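Local coordinates for phosphotransferase (PDB 4QPK), which acts as a homodimeric histidine phosphotransferase in the phosphorelay that controls cell growth, division and intracellular survival of Brucella abortus, at residues B[91-94]-B[95-99]; B[112-115]-B[116-119]; B[124-128]-B[129-133]; B[143-146]-B[147-150]. One frame throughout, in Å; residues are numbered along the deposited sequence.

Contact 1: B[91-94]-B[95-99]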
ATOM      1  N   ASN B  91      14.197   3.133   7.585  1.00 16.00           N
ATOM      2  CA  ASN B  91      13.360   1.955   7.810  1.00 15.29           C
ATOM      3  C   ASN B  91      12.062   2.029   6.998  1.00 15.96           C
ATOM      4  O   ASN B  91      11.739   1.120   6.246  1.00 16.49           O
ATOM      5  CB  ASN B  91      13.073   1.847   9.312  1.00 18.64           C
ATOM      6  CG  ASN B  91      12.323   0.593   9.695  1.00 22.06           C
ATOM      7  OD1 ASN B  91      11.371   0.186   9.032  1.00 21.48           O
ATOM      8  ND2 ASN B  91      12.728  -0.009  10.810  1.00 22.42           N
ATOM      9  N   ALA B  92      11.350   3.141   7.114  1.00 14.64           N
ATOM     10  CA  ALA B  92      10.099   3.327   6.382  1.00 13.70           C
ATOM     11  C   ALA B  92      10.330   3.224   4.868  1.00 13.76           C
ATOM     12  O   ALA B  92       9.576   2.547   4.153  1.00 15.37           O
ATOM     13  CB  ALA B  92       9.482   4.680   6.737  1.00 13.88           C
ATOM     14  N   SER B  93      11.397   3.871   4.403  1.00 13.56           N
ATOM     15  CA  SER B  93      11.735   3.864   2.973  1.00 14.39           C
ATOM     16  C   SER B  93      12.001   2.443   2.498  1.00 16.70           C
ATOM     17  O   SER B  93      11.504   2.029   1.446  1.00 16.22           O
ATOM     18  CB  SER B  93      12.962   4.743   2.700  1.00 19.26           C
ATOM     19  OG  SER B  93      13.215   4.858   1.296  1.00 22.28           O
ATOM     20  N   ALA B  94      12.774   1.693   3.284  1.00 15.39           N
ATOM     21  CA  ALA B  94      13.127   0.326   2.901  1.00 16.76           C
ATOM     22  C   ALA B  94      11.879  -0.535   2.801  1.00 14.90           C
ATOM     23  O   ALA B  94      11.752  -1.342   1.893  1.00 15.65           O
ATOM     24  CB  ALA B  94      14.124  -0.287   3.889  1.00 16.92           C
ATOM     25  N   ARG B  95      10.942  -0.350   3.725  1.00 14.40           N
ATOM     26  CA  ARG B  95       9.735  -1.159   3.699  1.00 15.90           C
ATOM     27  C   ARG B  95       8.850  -0.796   2.495  1.00 15.07           C
ATOM     28  O   ARG B  95       8.289  -1.676   1.855  1.00 16.71           O
ATOM     29  CB  ARG B  95       8.970  -1.012   5.020  1.00 17.63           C
ATOM     30  CG  ARG B  95       9.717  -1.688   6.147  1.00 21.08           C
ATOM     31  CD  ARG B  95       9.010  -1.632   7.485  1.00 29.31           C
ATOM     32  NE  ARG B  95       9.922  -2.153   8.492  1.00 30.99           N
ATOM     33  CZ  ARG B  95      10.130  -3.450   8.698  1.00 40.75           C
ATOM     34  NH1 ARG B  95       9.473  -4.347   7.985  1.00 39.73           N
ATOM     35  NH2 ARG B  95      11.000  -3.851   9.611  1.00 36.03           N
ATOM     36  N   LEU B  96       8.755   0.497   2.181  1.00 13.92           N
ATOM     37  CA  LEU B  96       7.957   0.951   1.035  1.00 16.48           C
ATOM     38  C   LEU B  96       8.564   0.481  -0.293  1.00 16.54           C
ATOM     39  O   LEU B  96       7.845   0.047  -1.200  1.00 14.72           O
ATOM     40  CB  LEU B  96       7.798   2.478   1.087  1.00 14.66           C
ATOM     41  CG  LEU B  96       6.842   2.915   2.217  1.00 14.91           C
ATOM     42  CD1 LEU B  96       7.072   4.393   2.604  1.00 18.15           C
ATOM     43  CD2 LEU B  96       5.363   2.686   1.875  1.00 18.92           C
ATOM     44  N   GLN B  97       9.884   0.582  -0.423  1.00 16.06           N
ATOM     45  CA  GLN B  97      10.527   0.144  -1.666  1.00 16.59           C
ATOM     46  C   GLN B  97      10.389  -1.375  -1.849  1.00 16.39           C
ATOM     47  O   GLN B  97      10.193  -1.858  -2.966  1.00 15.72           O
ATOM     48  CB  GLN B  97      12.008   0.543  -1.696  1.00 17.28           C
ATOM     49  CG  GLN B  97      12.288   2.052  -1.755  1.00 16.76           C
ATOM     50  CD  GLN B  97      11.737   2.708  -3.019  1.00 32.30           C
ATOM     51  OE1 GLN B  97      11.543   2.051  -4.034  1.00 28.77           O
ATOM     52  NE2 GLN B  97      11.522   4.017  -2.966  1.00 38.71           N
ATOM     53  N   PHE B  98      10.484  -2.125  -0.754  1.00 12.82           N
ATOM     54  CA  PHE B  98      10.318  -3.567  -0.839  1.00 16.69           C
ATOM     55  C   PHE B  98       8.879  -3.892  -1.228  1.00 17.25           C
ATOM     56  O   PHE B  98       8.638  -4.682  -2.132  1.00 15.01           O
ATOM     57  CB  PHE B  98      10.705  -4.220   0.493  1.00 14.54           C
ATOM     58  CG  PHE B  98      10.660  -5.718   0.472  1.00 15.69           C
ATOM     59  CD1 PHE B  98       9.469  -6.385   0.733  1.00 16.99           C
ATOM     60  CD2 PHE B  98      11.804  -6.459   0.203  1.00 16.49           C
ATOM     61  CE1 PHE B  98       9.414  -7.774   0.716  1.00 20.37           C
ATOM     62  CE2 PHE B  98      11.757  -7.859   0.196  1.00 18.67           C
ATOM     63  CZ  PHE B  98      10.548  -8.507   0.450  1.00 18.11           C
ATOM     64  N   ALA B  99       7.928  -3.229  -0.584  1.00 14.96           N
ATOM     65  CA  ALA B  99       6.510  -3.470  -0.869  1.00 15.14           C
ATOM     66  C   ALA B  99       6.153  -3.127  -2.318  1.00 14.69           C
ATOM     67  O   ALA B  99       5.342  -3.819  -2.935  1.00 16.06           O
ATOM     68  CB  ALA B  99       5.643  -2.672   0.088  1.00 16.64           C
TER
HETATM   69  O   HOH W   1      11.290   5.082  -0.617  1.00 42.68           O
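Asn-91 and Arg-95 meet one turn apart on helix 78-102, in a local side-chain-to-side-chain contact laid along the helix surface. Asn-91 has its CG anti to the backbone N (chi1 -175°), which carries the amide forward along the helix. Its OD1 then accepts from Arg-95 NE at 2.8 Å through an in-plane lone pair. The acceptor also lies close to the guanidinium plane, at its NE edge, although the N-H...O angle of 144° shows a bent bond. The arginine is extended from CG to NE, and its NH2 is carried on to a salt bridge with Glu-129. Underneath runs regular alpha-helical bonding: Arg-95 N to Asn-91 O at 3.0 Å and Gln-97 N to Ser-93 O at 2.9 Å. A water bridges the next face, 2.7 Å from Ser-93 OG and accepting from Gln-97 NE2 at 2.6 Å. Leu-96 packs on Ile-58 of helix 43-74 and on Ile-59 of the second subunit, while Phe-98 stacks on Tyr-125. One helix thus faces its hairpin partner, the other subunit and the C-terminal domain, as expected of the dimeric four-helix bundle of a DHp domain.

Contact 2: B[112-115]-B[116-119]. With PO4 (phosphate ion), chain G.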
ATOM      1  N   GLN B 112       8.019  -8.194 -17.067  1.00 21.22           N
ATOM      2  CA  GLN B 112       9.240  -8.699 -16.395  1.00 20.13           C
ATOM      3  C   GLN B 112       9.731  -7.849 -15.209  1.00 20.59           C
ATOM      4  O   GLN B 112       9.448  -6.654 -15.137  1.00 21.16           O
ATOM      5  CB  GLN B 112      10.397  -8.837 -17.385  1.00 19.99           C
ATOM      6  CG  GLN B 112      10.130  -9.810 -18.533  1.00 23.02           C
ATOM      7  CD  GLN B 112      11.323  -9.947 -19.467  1.00 21.69           C
ATOM      8  OE1 GLN B 112      12.048 -10.939 -19.416  1.00 26.28           O
ATOM      9  NE2 GLN B 112      11.528  -8.954 -20.316  1.00 25.71           N
ATOM     10  N   ILE B 113      10.497  -8.476 -14.317  1.00 16.85           N
ATOM     11  CA  ILE B 113      11.240  -7.769 -13.261  1.00 17.96           C
ATOM     12  C   ILE B 113      12.716  -8.193 -13.288  1.00 19.08           C
ATOM     13  O   ILE B 113      13.041  -9.367 -13.497  1.00 16.01           O
ATOM     14  CB  ILE B 113      10.633  -8.023 -11.852  1.00 14.81           C
ATOM     15  CG1 ILE B 113       9.237  -7.385 -11.753  1.00 18.91           C
ATOM     16  CG2 ILE B 113      11.519  -7.423 -10.767  1.00 15.61           C
ATOM     17  CD1 ILE B 113       8.448  -7.781 -10.488  1.00 17.14           C
ATOM     18  N   ASP B 114      13.597  -7.214 -13.121  1.00 16.01           N
ATOM     19  CA  ASP B 114      15.036  -7.418 -13.025  1.00 17.82           C
ATOM     20  C   ASP B 114      15.365  -7.915 -11.613  1.00 14.80           C
ATOM     21  O   ASP B 114      15.053  -7.234 -10.641  1.00 14.72           O
ATOM     22  CB  ASP B 114      15.740  -6.088 -13.335  1.00 18.06           C
ATOM     23  CG  ASP B 114      17.251  -6.208 -13.458  1.00 22.57           C
ATOM     24  OD1 ASP B 114      17.874  -7.004 -12.744  1.00 19.44           O
ATOM     25  OD2 ASP B 114      17.821  -5.491 -14.312  1.00 36.23           O
ATOM     26  N   THR B 115      15.984  -9.088 -11.476  1.00 15.17           N
ATOM     27  CA  THR B 115      16.287  -9.582 -10.121  1.00 13.19           C
ATOM     28  C   THR B 115      17.347  -8.719  -9.428  1.00 14.86           C
ATOM     29  O   THR B 115      17.518  -8.817  -8.213  1.00 18.06           O
ATOM     30  CB  THR B 115      16.769 -11.073 -10.099  1.00 15.81           C
ATOM     31  OG1 THR B 115      17.962 -11.230 -10.871  1.00 17.27           O
ATOM     32  CG2 THR B 115      15.673 -12.006 -10.634  1.00 15.88           C
ATOM     33  N   GLY B 116      18.059  -7.887 -10.184  1.00 16.46           N
ATOM     34  CA  GLY B 116      18.975  -6.934  -9.575  1.00 17.06           C
ATOM     35  C   GLY B 116      18.205  -5.933  -8.716  1.00 16.03           C
ATOM     36  O   GLY B 116      18.644  -5.541  -7.633  1.00 15.07           O
ATOM     37  N   ASP B 117      17.046  -5.501  -9.199  1.00 15.10           N
ATOM     38  CA  ASP B 117      16.194  -4.606  -8.403  1.00 16.13           C
ATOM     39  C   ASP B 117      15.644  -5.336  -7.183  1.00 15.90           C
ATOM     40  O   ASP B 117      15.534  -4.765  -6.091  1.00 16.52           O
ATOM     41  CB  ASP B 117      15.039  -4.065  -9.250  1.00 15.54           C
ATOM     42  CG  ASP B 117      15.506  -3.102 -10.324  1.00 20.11           C
ATOM     43  OD1 ASP B 117      16.488  -2.362 -10.081  1.00 20.82           O
ATOM     44  OD2 ASP B 117      14.879  -3.072 -11.405  1.00 21.42           O
ATOM     45  N   ALA B 118      15.258  -6.593  -7.380  1.00 13.86           N
ATOM     46  CA  ALA B 118      14.768  -7.403  -6.268  1.00 15.53           C
ATOM     47  C   ALA B 118      15.858  -7.557  -5.208  1.00 13.73           C
ATOM     48  O   ALA B 118      15.602  -7.409  -4.011  1.00 15.03           O
ATOM     49  CB  ALA B 118      14.296  -8.791  -6.776  1.00 14.38           C
ATOM     50  N   GLN B 119      17.078  -7.859  -5.645  1.00 14.16           N
ATOM     51  CA  GLN B 119      18.181  -8.001  -4.697  1.00 14.60           C
ATOM     52  C   GLN B 119      18.404  -6.694  -3.938  1.00 17.59           C
ATOM     53  O   GLN B 119      18.616  -6.699  -2.717  1.00 16.43           O
ATOM     54  CB  GLN B 119      19.473  -8.449  -5.409  1.00 15.56           C
ATOM     55  CG  GLN B 119      20.642  -8.591  -4.447  1.00 17.26           C
ATOM     56  CD  GLN B 119      21.903  -9.099  -5.106  1.00 24.24           C
ATOM     57  OE1 GLN B 119      21.948  -9.290  -6.318  1.00 25.96           O
ATOM     58  NE2 GLN B 119      22.947  -9.310  -4.304  1.00 22.89           N
TER
HETATM   59  P   PO4 G 303       8.991  -5.687 -20.156  1.00 36.37           P
HETATM   60  O1  PO4 G 303       9.812  -6.690 -20.949  1.00 37.61           O
HETATM   61  O2  PO4 G 303       9.322  -4.274 -20.577  1.00 34.28           O
HETATM   62  O3  PO4 G 303       7.537  -5.950 -20.466  1.00 41.47           O
HETATM   63  O4  PO4 G 303       9.248  -5.839 -18.684  1.00 27.89           O
HETATM   64  O   HOH W   2      12.787  -4.486 -12.502  1.00 20.02           O
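Asp-114 O accepts from two successive backbone N-H groups, Asp-117 N at 3.0 Å and Ala-118 N at 3.3 Å. Both bonds are weak: the first is strongly bent (127°), the second straighter but long. The same residue holds the helix start with its side chain. With chi1 near 180° (-172°), the carboxylate of Asp-114 lies beside its own carbonyl carbon, and OD1 accepts from Gly-116 N at 2.7 Å. The donor meets OD1 on the anti side, 25° out of the carboxylate plane. Asp-114 is therefore an N-cap, and its negative charge at the amino end of the helix is probably favourable to the helix dipole. In a capping box the third helical residue would accept from the N-cap N directly; here a water takes that place, accepting from Asp-114 N at 2.9 Å and donating to Asp-117 OD2 at 2.8 Å. Regular helical bonding follows with Gln-119 N to Thr-115 O at 2.8 Å. At the strand end, a phosphate ion, probably from the crystallisation liquor, accepts from Gln-112 NE2 through O1 at 2.9 Å and from the backbone N through O4. Strand 112-114 pairs antiparallel with 141-143, near which Thr-115 OG1 bonds Val-140 N and Asp-114 OD2 forms a salt bridge with Arg-139; Ala-118 and Gln-119 turn to Trp-135 of strand 132-136.

Contact 3: B[124-128]-B[129-133]; sequences EYFRN and EKPEF. With NA (sodium ion), chain E.
Glu-129 closes a type I beta turn on Phe-126, its N donating to Phe-126 O at 3.1 Å; the donor stands well above the carbonyl plane, not on a lone pair. The CG of Glu-129 lies 3.6 Å from Tyr-125 CE2, and the bend at chi2 (-69°) sets the carboxylate nearly parallel to the tyrosine ring. Its OE1 takes a bond from Asn-158 of helix 144-160. The preceding turn residue, Asn-128, belongs with Glu-124 to a sodium site: Glu-124 O and OE2 each lie 3.0 Å from the sodium ion, whereas the modelled approach of Asn-128 ND2 is doubtful for an amide nitrogen. Farther on, the chain wraps round the end of helix 115-126 and enters edge strand 132-136, the helix-to-strand passage of the kinase-like C-terminal domain. Pro-131 sets its CG at the edge of the Phe-126 ring, 3.7 Å from CE2. Phe-133 points its side chain toward 124-128 and makes an offset stack with Phe-126: centroids 4.5 Å apart, planes within 5°. Their CB atoms also touch at 3.6 Å, and Leu-167 of strand 166-173 touches both side chains.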
ATOM      1  N   GLU B 124      18.276  -4.029   1.352  1.00 15.42           N
ATOM      2  CA  GLU B 124      18.004  -2.860   2.182  1.00 16.85           C
ATOM      3  C   GLU B 124      16.913  -3.174   3.225  1.00 16.94           C
ATOM      4  O   GLU B 124      16.978  -2.719   4.379  1.00 16.97           O
ATOM      5  CB  GLU B 124      17.595  -1.677   1.288  1.00 16.55           C
ATOM      6  CG  GLU B 124      17.274  -0.363   1.987  1.00 20.50           C
ATOM      7  CD  GLU B 124      18.437   0.208   2.781  1.00 31.73           C
ATOM      8  OE1 GLU B 124      19.607  -0.202   2.551  1.00 23.69           O
ATOM      9  OE2 GLU B 124      18.179   1.119   3.601  1.00 29.41           O
ATOM     10  N   TYR B 125      15.914  -3.950   2.820  1.00 15.77           N
ATOM     11  CA  TYR B 125      14.850  -4.358   3.727  1.00 15.94           C
ATOM     12  C   TYR B 125      15.436  -5.120   4.916  1.00 19.44           C
ATOM     13  O   TYR B 125      15.100  -4.840   6.065  1.00 16.91           O
ATOM     14  CB  TYR B 125      13.815  -5.222   2.992  1.00 15.88           C
ATOM     15  CG  TYR B 125      12.652  -5.706   3.835  1.00 17.00           C
ATOM     16  CD1 TYR B 125      11.528  -4.919   4.008  1.00 21.26           C
ATOM     17  CD2 TYR B 125      12.679  -6.958   4.434  1.00 18.40           C
ATOM     18  CE1 TYR B 125      10.458  -5.362   4.764  1.00 29.84           C
ATOM     19  CE2 TYR B 125      11.612  -7.408   5.201  1.00 22.78           C
ATOM     20  CZ  TYR B 125      10.504  -6.604   5.357  1.00 26.35           C
ATOM     21  OH  TYR B 125       9.431  -7.046   6.111  1.00 29.12           O
ATOM     22  N   PHE B 126      16.317  -6.079   4.642  1.00 17.47           N
ATOM     23  CA  PHE B 126      16.811  -6.933   5.728  1.00 19.40           C
ATOM     24  C   PHE B 126      17.841  -6.255   6.614  1.00 24.03           C
ATOM     25  O   PHE B 126      18.195  -6.780   7.664  1.00 22.19           O
ATOM     26  CB  PHE B 126      17.344  -8.258   5.184  1.00 17.78           C
ATOM     27  CG  PHE B 126      16.273  -9.275   5.007  1.00 17.90           C
ATOM     28  CD1 PHE B 126      15.532  -9.328   3.842  1.00 18.86           C
ATOM     29  CD2 PHE B 126      15.954 -10.149   6.049  1.00 22.47           C
ATOM     30  CE1 PHE B 126      14.507 -10.257   3.691  1.00 21.08           C
ATOM     31  CE2 PHE B 126      14.933 -11.081   5.910  1.00 25.81           C
ATOM     32  CZ  PHE B 126      14.204 -11.132   4.725  1.00 25.87           C
ATOM     33  N   ARG B 127      18.308  -5.085   6.203  1.00 20.56           N
ATOM     34  CA  ARG B 127      19.054  -4.227   7.120  1.00 28.25           C
ATOM     35  C   ARG B 127      18.203  -3.900   8.356  1.00 33.43           C
ATOM     36  O   ARG B 127      18.739  -3.682   9.447  1.00 34.89           O
ATOM     37  CB  ARG B 127      19.469  -2.940   6.424  1.00 30.25           C
ATOM     38  CG  ARG B 127      20.628  -3.089   5.480  1.00 37.83           C
ATOM     39  CD  ARG B 127      21.215  -1.729   5.164  1.00 43.86           C
ATOM     40  NE  ARG B 127      21.563  -0.986   6.371  1.00 48.54           N
ATOM     41  CZ  ARG B 127      22.796  -0.895   6.866  1.00 66.25           C
ATOM     42  NH1 ARG B 127      23.809  -1.499   6.254  1.00 65.41           N
ATOM     43  NH2 ARG B 127      23.019  -0.193   7.971  1.00 60.03           N
ATOM     44  N   ASN B 128      16.880  -3.867   8.188  1.00 28.23           N
ATOM     45  CA  ASN B 128      15.952  -3.637   9.296  1.00 33.48           C
ATOM     46  C   ASN B 128      15.250  -4.897   9.790  1.00 36.37           C
ATOM     47  O   ASN B 128      14.145  -4.824  10.333  1.00 38.77           O
ATOM     48  CB  ASN B 128      14.896  -2.605   8.917  1.00 35.80           C
ATOM     49  CG  ASN B 128      15.502  -1.312   8.429  1.00 30.32           C
ATOM     50  OD1 ASN B 128      16.020  -0.519   9.210  1.00 45.72           O
ATOM     51  ND2 ASN B 128      15.421  -1.085   7.132  1.00 36.57           N
ATOM     52  N   GLU B 129      15.840  -6.055   9.533  1.00 27.13           N
ATOM     53  CA  GLU B 129      15.307  -7.296  10.077  1.00 29.75           C
ATOM     54  C   GLU B 129      16.409  -8.036  10.837  1.00 25.23           C
ATOM     55  O   GLU B 129      17.589  -7.714  10.700  1.00 35.34           O
ATOM     56  CB  GLU B 129      14.720  -8.186   8.982  1.00 33.77           C
ATOM     57  CG  GLU B 129      13.499  -7.591   8.296  1.00 28.37           C
ATOM     58  CD  GLU B 129      12.274  -7.526   9.202  1.00 37.96           C
ATOM     59  OE1 GLU B 129      12.047  -8.469   9.989  1.00 32.93           O
ATOM     60  OE2 GLU B 129      11.521  -6.532   9.105  1.00 42.16           O
ATOM     61  N   LYS B 130      16.007  -9.020  11.635  1.00 28.85           N
ATOM     62  CA  LYS B 130      16.941  -9.764  12.478  1.00 29.82           C
ATOM     63  C   LYS B 130      17.959 -10.611  11.710  1.00 30.99           C
ATOM     64  O   LYS B 130      19.143 -10.573  12.026  1.00 33.13           O
ATOM     65  CB  LYS B 130      16.178 -10.680  13.438  1.00 32.61           C
ATOM     66  CG  LYS B 130      15.388  -9.975  14.527  1.00 42.68           C
ATOM     67  CD  LYS B 130      14.545 -10.996  15.284  1.00 42.17           C
ATOM     68  CE  LYS B 130      14.021 -10.446  16.592  1.00 45.48           C
ATOM     69  NZ  LYS B 130      13.176 -11.455  17.287  1.00 58.50           N
ATOM     70  N   PRO B 131      17.512 -11.397  10.715  1.00 32.40           N
ATOM     71  CA  PRO B 131      18.513 -12.342  10.203  1.00 30.59           C
ATOM     72  C   PRO B 131      19.661 -11.719   9.412  1.00 28.24           C
ATOM     73  O   PRO B 131      19.512 -10.659   8.799  1.00 27.10           O
ATOM     74  CB  PRO B 131      17.689 -13.260   9.289  1.00 28.35           C
ATOM     75  CG  PRO B 131      16.514 -12.469   8.904  1.00 35.21           C
ATOM     76  CD  PRO B 131      16.197 -11.587  10.074  1.00 32.69           C
ATOM     77  N   GLU B 132      20.807 -12.392   9.433  1.00 26.90           N
ATOM     78  CA  GLU B 132      21.893 -12.064   8.524  1.00 26.68           C
ATOM     79  C   GLU B 132      21.443 -12.504   7.144  1.00 25.21           C
ATOM     80  O   GLU B 132      21.033 -13.647   6.962  1.00 24.47           O
ATOM     81  CB  GLU B 132      23.198 -12.769   8.926  1.00 29.95           C
ATOM     82  N   PHE B 133      21.542 -11.607   6.172  1.00 24.54           N
ATOM     83  CA  PHE B 133      20.935 -11.829   4.866  1.00 22.86           C
ATOM     84  C   PHE B 133      21.981 -11.961   3.765  1.00 19.38           C
ATOM     85  O   PHE B 133      22.869 -11.118   3.651  1.00 22.81           O
ATOM     86  CB  PHE B 133      19.977 -10.668   4.545  1.00 19.92           C
ATOM     87  CG  PHE B 133      19.260 -10.809   3.226  1.00 21.89           C
ATOM     88  CD1 PHE B 133      18.218 -11.708   3.078  1.00 22.42           C
ATOM     89  CD2 PHE B 133      19.617 -10.024   2.139  1.00 19.05           C
ATOM     90  CE1 PHE B 133      17.559 -11.844   1.867  1.00 24.54           C
ATOM     91  CE2 PHE B 133      18.954 -10.136   0.926  1.00 21.08           C
ATOM     92  CZ  PHE B 133      17.924 -11.053   0.783  1.00 21.65           C
TER
HETATM   93 NA    NA E 301      17.104  -0.240   6.015  1.00 40.02          NA
HETATM   94  O   HOH W   3      19.940  -8.060   9.208  1.00 31.94           O

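Contact 4: B[143-146]-B[147-150]; sequences PKNK and VKLL
Lys-148 folds back along the preceding turn and touches it with the middle of its chain, its CG lying 3.3 Å from Lys-144 O and its CD 3.9 Å from Asn-145 OD1. The side chains of Asn-145 and Lys-148 run alongside, pointing the same way, with the amide oxygen beside aliphatic lysine carbon. Beyond CG the lysine kinks at chi3 (74°), which steers NZ off the helix to Gly-104 O, Phe-103 O and Tyr-217 OH. Lys-144 differs: its CG occupies the site between backbone N and carbonyl carbon (chi1 59°), one usually blocked inside a helix by the turn before, but accessible here at the first helical residue. Lys-146 is extended beyond CG and reaches Met-227 and Pro-178. Val-147 splits its methyls, CG2 3.9 Å from Pro-143 O and CG1 against Ile-113. Leu-149 and Leu-150 share one conformation but, a residue apart, address different partners, Thr-218 and Met-227 for the first, Phe-180 and Ile-182 for the second. The backbone beneath is regular: Lys-148 N to Lys-144 O and Leu-149 N to Asn-145 O are both 2.9 Å. The first i-to-i+4 bond, Val-147 N to Pro-143 O, is longer at 3.3 Å; Pro-143 stands at the N-cap with no side-chain acceptor to offer. Chemically, Pro-143 can cap with its main-chain O alone, which accepts from Val-147 N, and the ammonium of the buried Lys-148 is satisfied by several oxygens, which would probably favour its charged form.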
ATOM      1  N   PRO B 143       9.725 -13.332 -15.455  1.00 20.00           N
ATOM      2  CA  PRO B 143       8.338 -12.852 -15.411  1.00 19.12           C
ATOM      3  C   PRO B 143       8.015 -12.255 -14.049  1.00 14.96           C
ATOM      4  O   PRO B 143       8.462 -12.786 -13.025  1.00 18.59           O
ATOM      5  CB  PRO B 143       7.512 -14.112 -15.691  1.00 21.71           C
ATOM      6  CG  PRO B 143       8.441 -14.958 -16.536  1.00 21.74           C
ATOM      7  CD  PRO B 143       9.812 -14.718 -15.950  1.00 24.79           C
ATOM      8  N   LYS B 144       7.263 -11.160 -14.052  1.00 18.30           N
ATOM      9  CA  LYS B 144       7.058 -10.376 -12.832  1.00 17.93           C
ATOM     10  C   LYS B 144       6.545 -11.207 -11.672  1.00 20.09           C
ATOM     11  O   LYS B 144       7.022 -11.053 -10.556  1.00 16.83           O
ATOM     12  CB  LYS B 144       6.113  -9.197 -13.096  1.00 19.74           C
ATOM     13  CG  LYS B 144       4.724  -9.571 -13.603  1.00 23.05           C
ATOM     14  CD  LYS B 144       3.880  -8.333 -13.925  1.00 29.19           C
ATOM     15  CE  LYS B 144       2.482  -8.751 -14.397  1.00 36.76           C
ATOM     16  NZ  LYS B 144       1.659  -7.605 -14.865  1.00 34.49           N
ATOM     17  N   ASN B 145       5.595 -12.107 -11.915  1.00 17.86           N
ATOM     18  CA  ASN B 145       5.039 -12.850 -10.797  1.00 17.40           C
ATOM     19  C   ASN B 145       6.011 -13.874 -10.204  1.00 16.62           C
ATOM     20  O   ASN B 145       5.882 -14.236  -9.031  1.00 17.03           O
ATOM     21  CB  ASN B 145       3.721 -13.501 -11.211  1.00 19.40           C
ATOM     22  CG  ASN B 145       2.598 -12.484 -11.298  1.00 28.16           C
ATOM     23  OD1 ASN B 145       2.610 -11.485 -10.575  1.00 22.34           O
ATOM     24  ND2 ASN B 145       1.681 -12.679 -12.235  1.00 30.04           N
ATOM     25  N   LYS B 146       6.991 -14.326 -10.991  1.00 15.30           N
ATOM     26  CA  LYS B 146       8.019 -15.201 -10.432  1.00 15.19           C
ATOM     27  C   LYS B 146       8.933 -14.410  -9.489  1.00 17.41           C
ATOM     28  O   LYS B 146       9.323 -14.899  -8.427  1.00 18.12           O
ATOM     29  CB  LYS B 146       8.833 -15.865 -11.550  1.00 16.67           C
ATOM     30  CG  LYS B 146       7.957 -16.751 -12.453  1.00 19.41           C
ATOM     31  CD  LYS B 146       8.783 -17.664 -13.381  1.00 20.90           C
ATOM     32  CE  LYS B 146       7.845 -18.388 -14.355  1.00 25.46           C
ATOM     33  NZ  LYS B 146       8.591 -19.213 -15.348  1.00 22.94           N
ATOM     34  N   VAL B 147       9.263 -13.177  -9.858  1.00 16.40           N
ATOM     35  CA  VAL B 147      10.100 -12.365  -8.968  1.00 15.97           C
ATOM     36  C   VAL B 147       9.310 -11.910  -7.736  1.00 15.87           C
ATOM     37  O   VAL B 147       9.856 -11.845  -6.629  1.00 17.78           O
ATOM     38  CB  VAL B 147      10.691 -11.150  -9.681  1.00 14.84           C
ATOM     39  CG1 VAL B 147      11.617 -10.398  -8.720  1.00 16.88           C
ATOM     40  CG2 VAL B 147      11.494 -11.588 -10.928  1.00 18.49           C
ATOM     41  N   LYS B 148       8.024 -11.608  -7.907  1.00 15.75           N
ATOM     42  CA  LYS B 148       7.199 -11.293  -6.735  1.00 16.03           C
ATOM     43  C   LYS B 148       7.080 -12.510  -5.799  1.00 15.23           C
ATOM     44  O   LYS B 148       7.158 -12.360  -4.575  1.00 15.89           O
ATOM     45  CB  LYS B 148       5.816 -10.779  -7.174  1.00 16.74           C
ATOM     46  CG  LYS B 148       5.888  -9.452  -7.947  1.00 19.01           C
ATOM     47  CD  LYS B 148       4.498  -8.916  -8.330  1.00 17.00           C
ATOM     48  CE  LYS B 148       3.786  -8.331  -7.070  1.00 21.12           C
ATOM     49  NZ  LYS B 148       2.482  -7.728  -7.436  1.00 33.26           N
ATOM     50  N   LEU B 149       6.941 -13.710  -6.364  1.00 15.30           N
ATOM     51  CA  LEU B 149       6.938 -14.925  -5.553  1.00 13.38           C
ATOM     52  C   LEU B 149       8.238 -15.014  -4.733  1.00 15.36           C
ATOM     53  O   LEU B 149       8.201 -15.249  -3.529  1.00 16.06           O
ATOM     54  CB  LEU B 149       6.770 -16.169  -6.437  1.00 16.04           C
ATOM     55  CG  LEU B 149       7.058 -17.498  -5.729  1.00 15.76           C
ATOM     56  CD1 LEU B 149       6.052 -17.740  -4.615  1.00 17.43           C
ATOM     57  CD2 LEU B 149       7.028 -18.642  -6.758  1.00 17.24           C
ATOM     58  N   LEU B 150       9.373 -14.798  -5.398  1.00 15.76           N
ATOM     59  CA  LEU B 150      10.672 -14.828  -4.736  1.00 17.32           C
ATOM     60  C   LEU B 150      10.708 -13.898  -3.514  1.00 16.10           C
ATOM     61  O   LEU B 150      11.064 -14.322  -2.413  1.00 17.37           O
ATOM     62  CB  LEU B 150      11.780 -14.466  -5.744  1.00 15.68           C
ATOM     63  CG  LEU B 150      13.207 -14.211  -5.231  1.00 17.33           C
ATOM     64  CD1 LEU B 150      13.770 -15.418  -4.517  1.00 19.54           C
ATOM     65  CD2 LEU B 150      14.104 -13.791  -6.390  1.00 21.89           C
TER

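In the fold
Contacts 1 and 3 join the helical hairpin to the C-terminal domain: Arg-95 NH2 and Glu-129 OE2 are 2.8 Å apart in a salt bridge, and Ala-94 CB lies 3.6 Å from Asn-128 ND2, close to the sodium ion. Contacts 2 and 4 form a second pair, centres about 9 Å apart, in which Ile-113 CG2 and Ala-118 CB meet Val-147 CG1 at 3.6 and 3.7 Å. Helix 115-126 links the pairs, beginning in contact 2 and ending in contact 3; contacts 3 and 4 lie on opposite sides of the chain's centre, about 20 Å apart between centres. The phosphorylatable His-56, unmodified here, belongs to helix 43-74, which borders contact 1. Contacts 1 and 4 both reach the second subunit.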